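Local coordinates for protein FkbI (Streptomyces hygroscopicus, PDB 1R2J) that binds FAD and probably acts as an acyl-ACP dehydrogenase in making the methoxymalonyl extender unit of the polyketide immunosuppressant FK520, at residues Asp137-Trp142 / Asp193-Gln198; Val109-Arg114 / Val153-Gln158; Val167-Thr172 / Val199-Gly204. All coordinates share one frame; numbering follows the deposited sequence.

Contact 1: Asp137-Trp142 / Asp193-Gln198. With FAD (flavin-adenine dinucleotide), chain B.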
loop_
_atom_site.group_PDB
_atom_site.type_symbol
_atom_site.label_atom_id
_atom_site.label_comp_id
_atom_site.label_asym_id
_atom_site.label_seq_id
_atom_site.Cartn_x
_atom_site.Cartn_y
_atom_site.Cartn_z
ATOM N N ASP A 137 11.650 13.656 16.986
ATOM C CA ASP A 137 12.990 13.697 16.432
ATOM C C ASP A 137 13.382 12.308 15.947
ATOM O O ASP A 137 13.368 11.345 16.716
ATOM C CB ASP A 137 13.979 14.167 17.496
ATOM C CG ASP A 137 15.304 14.575 16.909
ATOM O OD1 ASP A 137 15.351 15.630 16.244
ATOM O OD2 ASP A 137 16.294 13.843 17.099
ATOM N N GLY A 138 13.733 12.207 14.672
ATOM C CA GLY A 138 14.115 10.918 14.130
ATOM C C GLY A 138 14.319 10.913 12.630
ATOM O O GLY A 138 14.574 11.950 12.015
ATOM N N HIS A 139 14.197 9.729 12.042
ATOM C CA HIS A 139 14.385 9.547 10.613
ATOM C C HIS A 139 13.615 8.310 10.159
ATOM O O HIS A 139 13.647 7.275 10.821
ATOM C CB HIS A 139 15.877 9.357 10.315
ATOM C CG HIS A 139 16.205 9.256 8.855
ATOM N ND1 HIS A 139 15.610 8.331 8.022
ATOM C CD2 HIS A 139 17.079 9.947 8.085
ATOM C CE1 HIS A 139 16.104 8.457 6.803
ATOM N NE2 HIS A 139 16.998 9.431 6.815
ATOM N N LYS A 140 12.909 8.428 9.040
ATOM C CA LYS A 140 12.160 7.305 8.485
ATOM C C LYS A 140 12.673 7.103 7.066
ATOM O O LYS A 140 13.172 8.044 6.443
ATOM C CB LYS A 140 10.656 7.596 8.456
ATOM C CG LYS A 140 10.004 7.749 9.828
ATOM C CD LYS A 140 10.208 6.511 10.693
ATOM C CE LYS A 140 9.579 6.680 12.070
ATOM N NZ LYS A 140 9.823 5.511 12.974
ATOM N N VAL A 141 12.555 5.882 6.556
ATOM C CA VAL A 141 13.025 5.583 5.214
ATOM C C VAL A 141 11.926 5.015 4.334
ATOM O O VAL A 141 10.944 4.456 4.828
ATOM C CB VAL A 141 14.180 4.562 5.243
ATOM C CG1 VAL A 141 15.385 5.156 5.958
ATOM C CG2 VAL A 141 13.716 3.272 5.925
ATOM N N TRP A 142 12.093 5.181 3.025
ATOM C CA TRP A 142 11.146 4.657 2.048
ATOM C C TRP A 142 9.667 4.937 2.264
ATOM O O TRP A 142 8.831 4.147 1.837
ATOM C CB TRP A 142 11.322 3.146 1.933
ATOM C CG TRP A 142 12.417 2.754 1.040
ATOM C CD1 TRP A 142 13.723 2.546 1.374
ATOM C CD2 TRP A 142 12.319 2.530 -0.366
ATOM N NE1 TRP A 142 14.446 2.201 0.259
ATOM C CE2 TRP A 142 13.607 2.184 -0.824
ATOM C CE3 TRP A 142 11.265 2.589 -1.286
ATOM C CZ2 TRP A 142 13.872 1.894 -2.166
ATOM C CZ3 TRP A 142 11.527 2.302 -2.619
ATOM C CH2 TRP A 142 12.824 1.957 -3.046
ATOM N N ASP A 193 12.541 9.548 2.140
ATOM C CA ASP A 193 12.978 9.383 3.515
ATOM C C ASP A 193 12.537 10.642 4.249
ATOM O O ASP A 193 12.408 11.708 3.641
ATOM C CB ASP A 193 14.503 9.250 3.604
ATOM C CG ASP A 193 15.039 8.046 2.842
ATOM O OD1 ASP A 193 14.311 7.036 2.711
ATOM O OD2 ASP A 193 16.201 8.104 2.386
ATOM N N LEU A 194 12.309 10.520 5.549
ATOM C CA LEU A 194 11.884 11.656 6.351
ATOM C C LEU A 194 12.959 12.037 7.365
ATOM O O LEU A 194 13.394 11.213 8.170
ATOM C CB LEU A 194 10.586 11.321 7.093
ATOM C CG LEU A 194 9.418 10.793 6.261
ATOM C CD1 LEU A 194 8.215 10.543 7.165
ATOM C CD2 LEU A 194 9.076 11.792 5.165
ATOM N N HIS A 195 13.393 13.288 7.317
ATOM C CA HIS A 195 14.392 13.777 8.256
ATOM C C HIS A 195 13.660 14.683 9.236
ATOM O O HIS A 195 13.158 15.742 8.862
ATOM C CB HIS A 195 15.473 14.553 7.509
ATOM C CG HIS A 195 16.116 13.769 6.408
ATOM N ND1 HIS A 195 16.968 12.713 6.647
ATOM C CD2 HIS A 195 16.013 13.873 5.062
ATOM C CE1 HIS A 195 17.363 12.201 5.496
ATOM N NE2 HIS A 195 16.798 12.886 4.518
ATOM N N LEU A 196 13.580 14.245 10.487
ATOM C CA LEU A 196 12.892 15.009 11.517
ATOM C C LEU A 196 13.869 15.563 12.554
ATOM O O LEU A 196 14.303 14.849 13.458
ATOM C CB LEU A 196 11.852 14.125 12.210
ATOM C CG LEU A 196 10.794 13.474 11.312
ATOM C CD1 LEU A 196 9.951 12.522 12.144
ATOM C CD2 LEU A 196 9.925 14.538 10.664
ATOM N N ASP A 197 14.199 16.844 12.418
ATOM C CA ASP A 197 15.127 17.510 13.331
ATOM C C ASP A 197 14.362 18.430 14.282
ATOM O O ASP A 197 14.013 19.555 13.924
ATOM C CB ASP A 197 16.160 18.299 12.515
ATOM C CG ASP A 197 17.090 19.132 13.381
ATOM O OD1 ASP A 197 17.532 18.637 14.441
ATOM O OD2 ASP A 197 17.388 20.282 12.991
ATOM N N GLN A 198 14.091 17.934 15.488
ATOM C CA GLN A 198 13.355 18.693 16.501
ATOM C C GLN A 198 12.125 19.373 15.916
ATOM O O GLN A 198 12.085 20.595 15.810
ATOM C CB GLN A 198 14.249 19.762 17.138
ATOM C CG GLN A 198 15.378 19.221 17.985
ATOM C CD GLN A 198 14.882 18.397 19.154
ATOM O OE1 GLN A 198 14.150 18.892 20.010
ATOM N NE2 GLN A 198 15.284 17.134 19.198
HETATM P PA FAD B . 15.556 -6.374 6.416
HETATM O O1A FAD B . 14.301 -6.074 7.094
HETATM O O2A FAD B . 16.900 -5.695 6.375
HETATM O O5B FAD B . 15.478 -7.199 5.131
HETATM C C5B FAD B . 15.727 -8.479 5.557
HETATM C C4B FAD B . 15.682 -9.595 4.570
HETATM O O4B FAD B . 15.938 -10.569 5.643
HETATM C C3B FAD B . 14.259 -9.793 4.156
HETATM O O3B FAD B . 14.236 -10.586 3.014
HETATM C C2B FAD B . 13.624 -10.442 5.292
HETATM O O2B FAD B . 12.430 -11.244 5.102
HETATM C C1B FAD B . 14.763 -11.279 5.945
HETATM N N9A FAD B . 14.610 -11.346 7.361
HETATM C C8A FAD B . 14.748 -10.356 8.371
HETATM N N7A FAD B . 14.522 -10.765 9.584
HETATM C C5A FAD B . 14.211 -12.103 9.441
HETATM C C6A FAD B . 13.877 -13.110 10.352
HETATM N N6A FAD B . 13.802 -12.896 11.673
HETATM N N1A FAD B . 13.617 -14.374 9.858
HETATM C C2A FAD B . 13.684 -14.627 8.530
HETATM N N3A FAD B . 14.012 -13.694 7.542
HETATM C C4A FAD B . 14.260 -12.436 8.158
HETATM N N1 FAD B . 8.112 1.492 5.208
HETATM C C2 FAD B . 7.265 2.358 5.903
HETATM O O2 FAD B . 7.364 2.537 7.131
HETATM N N3 FAD B . 6.284 3.049 5.204
HETATM C C4 FAD B . 6.065 2.959 3.806
HETATM O O4 FAD B . 5.140 3.639 3.268
HETATM C C4X FAD B . 6.926 2.116 3.139
HETATM N N5 FAD B . 6.732 2.030 1.694
HETATM C C5X FAD B . 7.611 1.204 0.962
HETATM C C6 FAD B . 7.514 1.077 -0.450
HETATM C C7 FAD B . 8.399 0.289 -1.246
HETATM C C7M FAD B . 8.221 0.218 -2.761
HETATM C C8 FAD B . 9.449 -0.405 -0.581
HETATM C C8M FAD B . 10.484 -1.252 -1.299
HETATM C C9 FAD B . 9.573 -0.332 0.783
HETATM C C9A FAD B . 8.663 0.440 1.594
HETATM N N10 FAD B . 8.764 0.558 3.077
HETATM C C10 FAD B . 7.936 1.388 3.843
HETATM C "C1'" FAD B . 9.777 -0.308 3.504
HETATM C "C2'" FAD B . 9.197 -1.795 3.849
HETATM O "O2'" FAD B . 8.720 -1.548 5.204
HETATM C "C3'" FAD B . 10.364 -2.606 3.947
HETATM O "O3'" FAD B . 10.379 -3.524 2.825
HETATM C "C4'" FAD B . 10.855 -3.565 5.059
HETATM O "O4'" FAD B . 10.844 -3.166 6.403
HETATM C "C5'" FAD B . 12.208 -3.640 4.529
HETATM O "O5'" FAD B . 13.209 -3.723 5.497
HETATM P P FAD B . 14.724 -3.625 4.920
HETATM O O1P FAD B . 14.516 -3.156 6.206
HETATM O O2P FAD B . 16.228 -3.413 5.241
HETATM O O3P FAD B . 15.234 -5.010 5.603
#
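H139 and H195 face each other as a non-hydrogen-bonded antiparallel pair, and their imidazoles project alongside one another. The rings are turned almost at right angles, planes 82° apart, and meet obliquely, with H139 NE2 3.1 Å from H195 CE1. H139 gets there with CG anti to its backbone N (chi1 -176°), which lays one face of the ring over the carbonyl oxygen of L194, while D193 CB touches CE1 of the same ring. The backbone pairs on either side are hydrogen-bonded, G138 with L196 and K140 with L194; L194 N reaches K140 O over 2.8 Å. On the face away from the histidines, K140 CB rests 4.0 Å from L194 CB, and the lysine chain, bent at chi2, carries NZ away to F111 O, F155 O and the carboxylate of E113.

Aspartates tie down both ends of the pairing. At one end D137 OD1 takes the backbone N-H of Q198 at 2.7 Å on its anti lone pair, while OD2 forms a salt bridge with R126. At the other, D193 OD1 receives W142 N at 2.9 Å, nearly along its C-O bond, so a side chain carries the pairing past the last backbone bridge. There the chain changes direction and W142 enters the flavin site: CE3 lies 3.6 Å from C8 of the FAD, one face of the indole is turned to the C8M methyl, and W142 O stands 3.0 Å from flavin N5. Strands 133-143 and 192-196 thus form an antiparallel ladder of the beta-domain of the acyl-CoA dehydrogenase fold, ending in an aromatic residue against the isoalloxazine.

Contact 2: Val109-Arg114 / Val153-Gln158. With FAD (flavin-adenine dinucleotide), chain B.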
loop_
_atom_site.group_PDB
_atom_site.type_symbol
_atom_site.label_atom_id
_atom_site.label_comp_id
_atom_site.label_asym_id
_atom_site.label_seq_id
_atom_site.Cartn_x
_atom_site.Cartn_y
_atom_site.Cartn_z
ATOM N N VAL A 109 2.504 7.245 5.780
ATOM C CA VAL A 109 2.745 6.622 7.072
ATOM C C VAL A 109 4.185 6.117 7.125
ATOM O O VAL A 109 4.561 5.236 6.361
ATOM C CB VAL A 109 1.790 5.431 7.285
ATOM C CG1 VAL A 109 1.877 4.945 8.723
ATOM C CG2 VAL A 109 0.370 5.837 6.924
ATOM N N GLY A 110 4.983 6.674 8.029
ATOM C CA GLY A 110 6.368 6.258 8.142
ATOM C C GLY A 110 6.715 5.679 9.499
ATOM O O GLY A 110 6.601 6.352 10.525
ATOM N N PHE A 111 7.125 4.418 9.507
ATOM C CA PHE A 111 7.517 3.749 10.740
ATOM C C PHE A 111 8.882 3.098 10.554
ATOM O O PHE A 111 9.666 2.971 11.496
ATOM C CB PHE A 111 6.464 2.706 11.149
ATOM C CG PHE A 111 5.938 1.874 10.003
ATOM C CD1 PHE A 111 6.619 0.743 9.570
ATOM C CD2 PHE A 111 4.760 2.234 9.353
ATOM C CE1 PHE A 111 6.131 -0.023 8.497
ATOM C CE2 PHE A 111 4.264 1.482 8.283
ATOM C CZ PHE A 111 4.950 0.350 7.853
ATOM N N SER A 112 9.171 2.705 9.322
ATOM C CA SER A 112 10.441 2.071 9.017
ATOM C C SER A 112 11.641 3.019 9.125
ATOM O O SER A 112 11.535 4.209 8.843
ATOM C CB SER A 112 10.392 1.479 7.614
ATOM O OG SER A 112 11.683 1.015 7.268
ATOM N N GLU A 113 12.780 2.476 9.543
ATOM C CA GLU A 113 14.005 3.258 9.673
ATOM C C GLU A 113 15.181 2.473 9.099
ATOM O O GLU A 113 15.077 1.268 8.862
ATOM C CB GLU A 113 14.272 3.607 11.143
ATOM C CG GLU A 113 13.147 4.409 11.796
ATOM C CD GLU A 113 13.504 4.936 13.179
ATOM O OE1 GLU A 113 12.584 5.377 13.899
ATOM O OE2 GLU A 113 14.699 4.915 13.545
ATOM N N ARG A 114 16.297 3.161 8.883
ATOM C CA ARG A 114 17.491 2.538 8.321
ATOM C C ARG A 114 17.873 1.240 9.035
ATOM O O ARG A 114 18.224 0.251 8.394
ATOM C CB ARG A 114 18.665 3.524 8.371
ATOM C CG ARG A 114 19.600 3.440 7.175
ATOM C CD ARG A 114 18.900 3.888 5.894
ATOM N NE ARG A 114 19.790 3.867 4.734
ATOM C CZ ARG A 114 19.494 4.406 3.554
ATOM N NH1 ARG A 114 18.332 5.014 3.375
ATOM N NH2 ARG A 114 20.358 4.329 2.549
ATOM N N VAL A 153 2.171 10.711 9.072
ATOM C CA VAL A 153 1.805 9.943 10.254
ATOM C C VAL A 153 3.056 9.194 10.682
ATOM O O VAL A 153 3.426 8.178 10.088
ATOM C CB VAL A 153 0.673 8.962 9.931
ATOM C CG1 VAL A 153 0.217 8.248 11.196
ATOM C CG2 VAL A 153 -0.482 9.720 9.306
ATOM N N VAL A 154 3.703 9.713 11.721
ATOM C CA VAL A 154 4.958 9.158 12.217
ATOM C C VAL A 154 4.888 8.339 13.503
ATOM O O VAL A 154 4.282 8.757 14.494
ATOM C CB VAL A 154 5.985 10.301 12.416
ATOM C CG1 VAL A 154 7.317 9.758 12.900
ATOM C CG2 VAL A 154 6.162 11.045 11.117
ATOM N N PHE A 155 5.530 7.175 13.468
ATOM C CA PHE A 155 5.599 6.270 14.611
ATOM C C PHE A 155 6.924 6.520 15.323
ATOM O O PHE A 155 7.920 6.873 14.685
ATOM C CB PHE A 155 5.546 4.810 14.147
ATOM C CG PHE A 155 4.152 4.284 13.932
ATOM C CD1 PHE A 155 3.511 3.559 14.926
ATOM C CD2 PHE A 155 3.485 4.509 12.738
ATOM C CE1 PHE A 155 2.228 3.064 14.732
ATOM C CE2 PHE A 155 2.201 4.017 12.536
ATOM C CZ PHE A 155 1.573 3.293 13.534
ATOM N N GLY A 156 6.934 6.330 16.638
ATOM C CA GLY A 156 8.143 6.545 17.411
ATOM C C GLY A 156 8.014 6.084 18.852
ATOM O O GLY A 156 6.971 5.560 19.248
ATOM N N LEU A 157 9.075 6.275 19.634
ATOM C CA LEU A 157 9.072 5.877 21.036
ATOM C C LEU A 157 8.904 7.095 21.931
ATOM O O LEU A 157 9.566 8.118 21.743
ATOM C CB LEU A 157 10.374 5.165 21.398
ATOM C CG LEU A 157 10.801 3.978 20.531
ATOM C CD1 LEU A 157 12.137 3.436 21.029
ATOM C CD2 LEU A 157 9.739 2.900 20.576
ATOM N N GLN A 158 8.015 6.983 22.907
ATOM C CA GLN A 158 7.778 8.090 23.816
ATOM C C GLN A 158 8.967 8.161 24.774
ATOM O O GLN A 158 10.090 8.437 24.349
ATOM C CB GLN A 158 6.466 7.864 24.568
ATOM C CG GLN A 158 5.739 9.142 24.943
ATOM C CD GLN A 158 4.237 8.990 24.842
ATOM O OE1 GLN A 158 3.691 7.918 25.110
ATOM N NE2 GLN A 158 3.557 10.065 24.466
HETATM P PA FAD B . 15.556 -6.374 6.416
HETATM O O1A FAD B . 14.301 -6.074 7.094
HETATM O O2A FAD B . 16.900 -5.695 6.375
HETATM O O5B FAD B . 15.478 -7.199 5.131
HETATM C C5B FAD B . 15.727 -8.479 5.557
HETATM C C4B FAD B . 15.682 -9.595 4.570
HETATM O O4B FAD B . 15.938 -10.569 5.643
HETATM C C3B FAD B . 14.259 -9.793 4.156
HETATM O O3B FAD B . 14.236 -10.586 3.014
HETATM C C2B FAD B . 13.624 -10.442 5.292
HETATM O O2B FAD B . 12.430 -11.244 5.102
HETATM C C1B FAD B . 14.763 -11.279 5.945
HETATM N N9A FAD B . 14.610 -11.346 7.361
HETATM C C8A FAD B . 14.748 -10.356 8.371
HETATM N N7A FAD B . 14.522 -10.765 9.584
HETATM C C5A FAD B . 14.211 -12.103 9.441
HETATM C C6A FAD B . 13.877 -13.110 10.352
HETATM N N6A FAD B . 13.802 -12.896 11.673
HETATM N N1A FAD B . 13.617 -14.374 9.858
HETATM C C2A FAD B . 13.684 -14.627 8.530
HETATM N N3A FAD B . 14.012 -13.694 7.542
HETATM C C4A FAD B . 14.260 -12.436 8.158
HETATM N N1 FAD B . 8.112 1.492 5.208
HETATM C C2 FAD B . 7.265 2.358 5.903
HETATM O O2 FAD B . 7.364 2.537 7.131
HETATM N N3 FAD B . 6.284 3.049 5.204
HETATM C C4 FAD B . 6.065 2.959 3.806
HETATM O O4 FAD B . 5.140 3.639 3.268
HETATM C C4X FAD B . 6.926 2.116 3.139
HETATM N N5 FAD B . 6.732 2.030 1.694
HETATM C C5X FAD B . 7.611 1.204 0.962
HETATM C C6 FAD B . 7.514 1.077 -0.450
HETATM C C7 FAD B . 8.399 0.289 -1.246
HETATM C C7M FAD B . 8.221 0.218 -2.761
HETATM C C8 FAD B . 9.449 -0.405 -0.581
HETATM C C8M FAD B . 10.484 -1.252 -1.299
HETATM C C9 FAD B . 9.573 -0.332 0.783
HETATM C C9A FAD B . 8.663 0.440 1.594
HETATM N N10 FAD B . 8.764 0.558 3.077
HETATM C C10 FAD B . 7.936 1.388 3.843
HETATM C "C1'" FAD B . 9.777 -0.308 3.504
HETATM C "C2'" FAD B . 9.197 -1.795 3.849
HETATM O "O2'" FAD B . 8.720 -1.548 5.204
HETATM C "C3'" FAD B . 10.364 -2.606 3.947
HETATM O "O3'" FAD B . 10.379 -3.524 2.825
HETATM C "C4'" FAD B . 10.855 -3.565 5.059
HETATM O "O4'" FAD B . 10.844 -3.166 6.403
HETATM C "C5'" FAD B . 12.208 -3.640 4.529
HETATM O "O5'" FAD B . 13.209 -3.723 5.497
HETATM P P FAD B . 14.724 -3.625 4.920
HETATM O O1P FAD B . 14.516 -3.156 6.206
HETATM O O2P FAD B . 16.228 -3.413 5.241
HETATM O O3P FAD B . 15.234 -5.010 5.603
#
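F111 and F155 meet CB to CB at 3.8 Å where strand 107-110, paired in parallel with 151-156 in the middle beta-domain, leads up to the flavin. The segment 109-114 holds the pyrimidine edge of the isoalloxazine: V109 O accepts from flavin N3, and flavin O2 is gripped by two backbone N-H groups, F111 N at 3.0 Å and S112 N at 2.8 Å. The F111 ring lies beneath the same oxygen, which sits 3.0 Å above the centre of one face. That placement follows from chi1 of 43°, which sets CG between the backbone N and the carbonyl carbon.

Behind this shell, G110 bonds to the neighbouring strand through both its N-H, to V153 O, and its carbonyl, to F155 N, the latter bond nearly straight at 168°. These two bonds help fix the backbone that presents its polar groups to FAD. Further out, M80 of helix 69-88 touches V109 and F111, and S221 of helix 219-248 touches V109 and F155. Within the strand pair, V109 CG1 approaches the F155 ring at its edge, in plane, 3.9 Å from CE2.

Contact 3: Val167-Thr172 / Val199-Gly204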
loop_
_atom_site.group_PDB
_atom_site.type_symbol
_atom_site.label_atom_id
_atom_site.label_comp_id
_atom_site.label_asym_id
_atom_site.label_seq_id
_atom_site.Cartn_x
_atom_site.Cartn_y
_atom_site.Cartn_z
ATOM N N VAL A 167 0.872 12.956 13.967
ATOM C CA VAL A 167 0.524 13.454 12.637
ATOM C C VAL A 167 1.269 14.776 12.488
ATOM O O VAL A 167 0.921 15.770 13.129
ATOM C CB VAL A 167 -0.996 13.699 12.503
ATOM C CG1 VAL A 167 -1.317 14.248 11.122
ATOM C CG2 VAL A 167 -1.755 12.398 12.750
ATOM N N VAL A 168 2.300 14.772 11.649
ATOM C CA VAL A 168 3.134 15.946 11.425
ATOM C C VAL A 168 2.919 16.621 10.072
ATOM O O VAL A 168 2.976 15.969 9.029
ATOM C CB VAL A 168 4.633 15.573 11.524
ATOM C CG1 VAL A 168 5.487 16.826 11.507
ATOM C CG2 VAL A 168 4.888 14.753 12.781
ATOM N N PRO A 169 2.662 17.940 10.072
ATOM C CA PRO A 169 2.456 18.658 8.810
ATOM C C PRO A 169 3.765 18.627 8.022
ATOM O O PRO A 169 4.832 18.922 8.564
ATOM C CB PRO A 169 2.096 20.069 9.272
ATOM C CG PRO A 169 1.423 19.827 10.597
ATOM C CD PRO A 169 2.340 18.804 11.222
ATOM N N ALA A 170 3.677 18.272 6.746
ATOM C CA ALA A 170 4.849 18.172 5.882
ATOM C C ALA A 170 5.708 19.432 5.819
ATOM O O ALA A 170 6.895 19.362 5.501
ATOM C CB ALA A 170 4.414 17.782 4.473
ATOM N N ASP A 171 5.106 20.579 6.118
ATOM C CA ASP A 171 5.819 21.849 6.062
ATOM C C ASP A 171 6.202 22.415 7.429
ATOM O O ASP A 171 6.516 23.600 7.542
ATOM C CB ASP A 171 4.969 22.880 5.326
ATOM C CG ASP A 171 3.573 22.984 5.897
ATOM O OD1 ASP A 171 2.801 22.016 5.742
ATOM O OD2 ASP A 171 3.243 24.026 6.504
ATOM N N THR A 172 6.170 21.588 8.466
ATOM C CA THR A 172 6.532 22.069 9.788
ATOM C C THR A 172 8.041 22.294 9.769
ATOM O O THR A 172 8.797 21.466 9.265
ATOM C CB THR A 172 6.168 21.048 10.889
ATOM O OG1 THR A 172 4.772 20.734 10.815
ATOM C CG2 THR A 172 6.464 21.622 12.260
ATOM N N VAL A 199 11.125 18.586 15.543
ATOM C CA VAL A 199 9.903 19.137 14.968
ATOM C C VAL A 199 8.862 19.394 16.048
ATOM O O VAL A 199 8.460 18.475 16.762
ATOM C CB VAL A 199 9.303 18.177 13.917
ATOM C CG1 VAL A 199 7.987 18.729 13.397
ATOM C CG2 VAL A 199 10.287 17.980 12.774
ATOM N N ARG A 200 8.423 20.646 16.163
ATOM C CA ARG A 200 7.424 21.005 17.164
ATOM C C ARG A 200 6.010 21.033 16.589
ATOM O O ARG A 200 5.746 21.694 15.585
ATOM C CB ARG A 200 7.732 22.377 17.780
ATOM C CG ARG A 200 8.961 22.429 18.677
ATOM C CD ARG A 200 10.244 22.511 17.874
ATOM N NE ARG A 200 11.427 22.549 18.736
ATOM C CZ ARG A 200 12.669 22.729 18.293
ATOM N NH1 ARG A 200 12.894 22.890 16.996
ATOM N NH2 ARG A 200 13.688 22.745 19.146
ATOM N N VAL A 201 5.103 20.312 17.237
ATOM C CA VAL A 201 3.711 20.265 16.811
ATOM C C VAL A 201 2.797 20.268 18.030
ATOM O O VAL A 201 3.225 19.948 19.139
ATOM C CB VAL A 201 3.416 19.000 15.962
ATOM C CG1 VAL A 201 4.185 19.061 14.657
ATOM C CG2 VAL A 201 3.785 17.752 16.736
ATOM N N PRO A 202 1.524 20.645 17.842
ATOM C CA PRO A 202 0.565 20.680 18.949
ATOM C C PRO A 202 0.457 19.325 19.636
ATOM O O PRO A 202 0.575 18.281 18.992
ATOM C CB PRO A 202 -0.739 21.073 18.259
ATOM C CG PRO A 202 -0.269 21.936 17.133
ATOM C CD PRO A 202 0.918 21.168 16.605
ATOM N N ALA A 203 0.235 19.343 20.946
ATOM C CA ALA A 203 0.095 18.104 21.698
ATOM C C ALA A 203 -1.063 17.303 21.111
ATOM O O ALA A 203 -1.116 16.076 21.244
ATOM C CB ALA A 203 -0.165 18.409 23.172
ATOM N N GLY A 204 -1.983 18.007 20.455
ATOM C CA GLY A 204 -3.132 17.352 19.856
ATOM C C GLY A 204 -2.781 16.529 18.629
ATOM O O GLY A 204 -3.596 15.736 18.149
#
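Two sheets of the middle beta-domain come together here, strand 164-169 of one crossing strand 199-202 of the other at 112°, their axes 8.0 Å apart at closest approach. The contact between them is apolar, made by branched side chains. V168 CG1 reaches across to V199 CG1 at 3.7 Å and also lies 4.1 Å from V201 CG1, the V168 and V201 side chains crossing at about a right angle. P169 adds its CD, which rests 3.9 Å from V201 CG1.

From P169 to T172 the chain makes a type I beta turn that brings T172 back toward the second strand. Its methyl, anti to the backbone N, presses on V199 CG1 at 3.5 Å, tighter than a usual carbon contact, and lies 3.4 Å from R200 O. The same rotation points OG1 the other way, into the turn, where it donates to P169 O at 2.9 Å. That carbonyl also takes T172 N, and both donors come to it from the same face of its plane, so backbone and side chain close the turn together. With a glycine here the methyl on V199 and the hydroxyl on P169 O are both gone, which would probably open a gap beside the valine and leave the turn with its backbone bond alone.

Outside this interface each strand belongs to its own sheet: V168 bonds by its backbone to L152, while V199 and V201 bond to V136 and A134 of strand 133-143. The steep crossing packs valines of two sheets together within the middle beta-domain of the acyl-CoA dehydrogenase fold.

All three contacts lie in the middle beta-domain, but at different depths. All the touching residues of contact 2 are buried, while contacts 1 and 3 are partly buried. Contacts 1 and 2 both touch FAD; in contact 3 the V168 side chain is about 14 Å from the cofactor. Contacts 1 and 2 join strands within a sheet by backbone bonds, antiparallel in one and parallel in the other, whereas contact 3 joins two sheets through aliphatic side chains. K140 couples contacts 1 and 2 directly. Contact 3 draws on both sheets: strand 164-169 neighbours 151-156 of contact 2, with V168 packed on V154, and 199-202 pairs with 133-143 of contact 1.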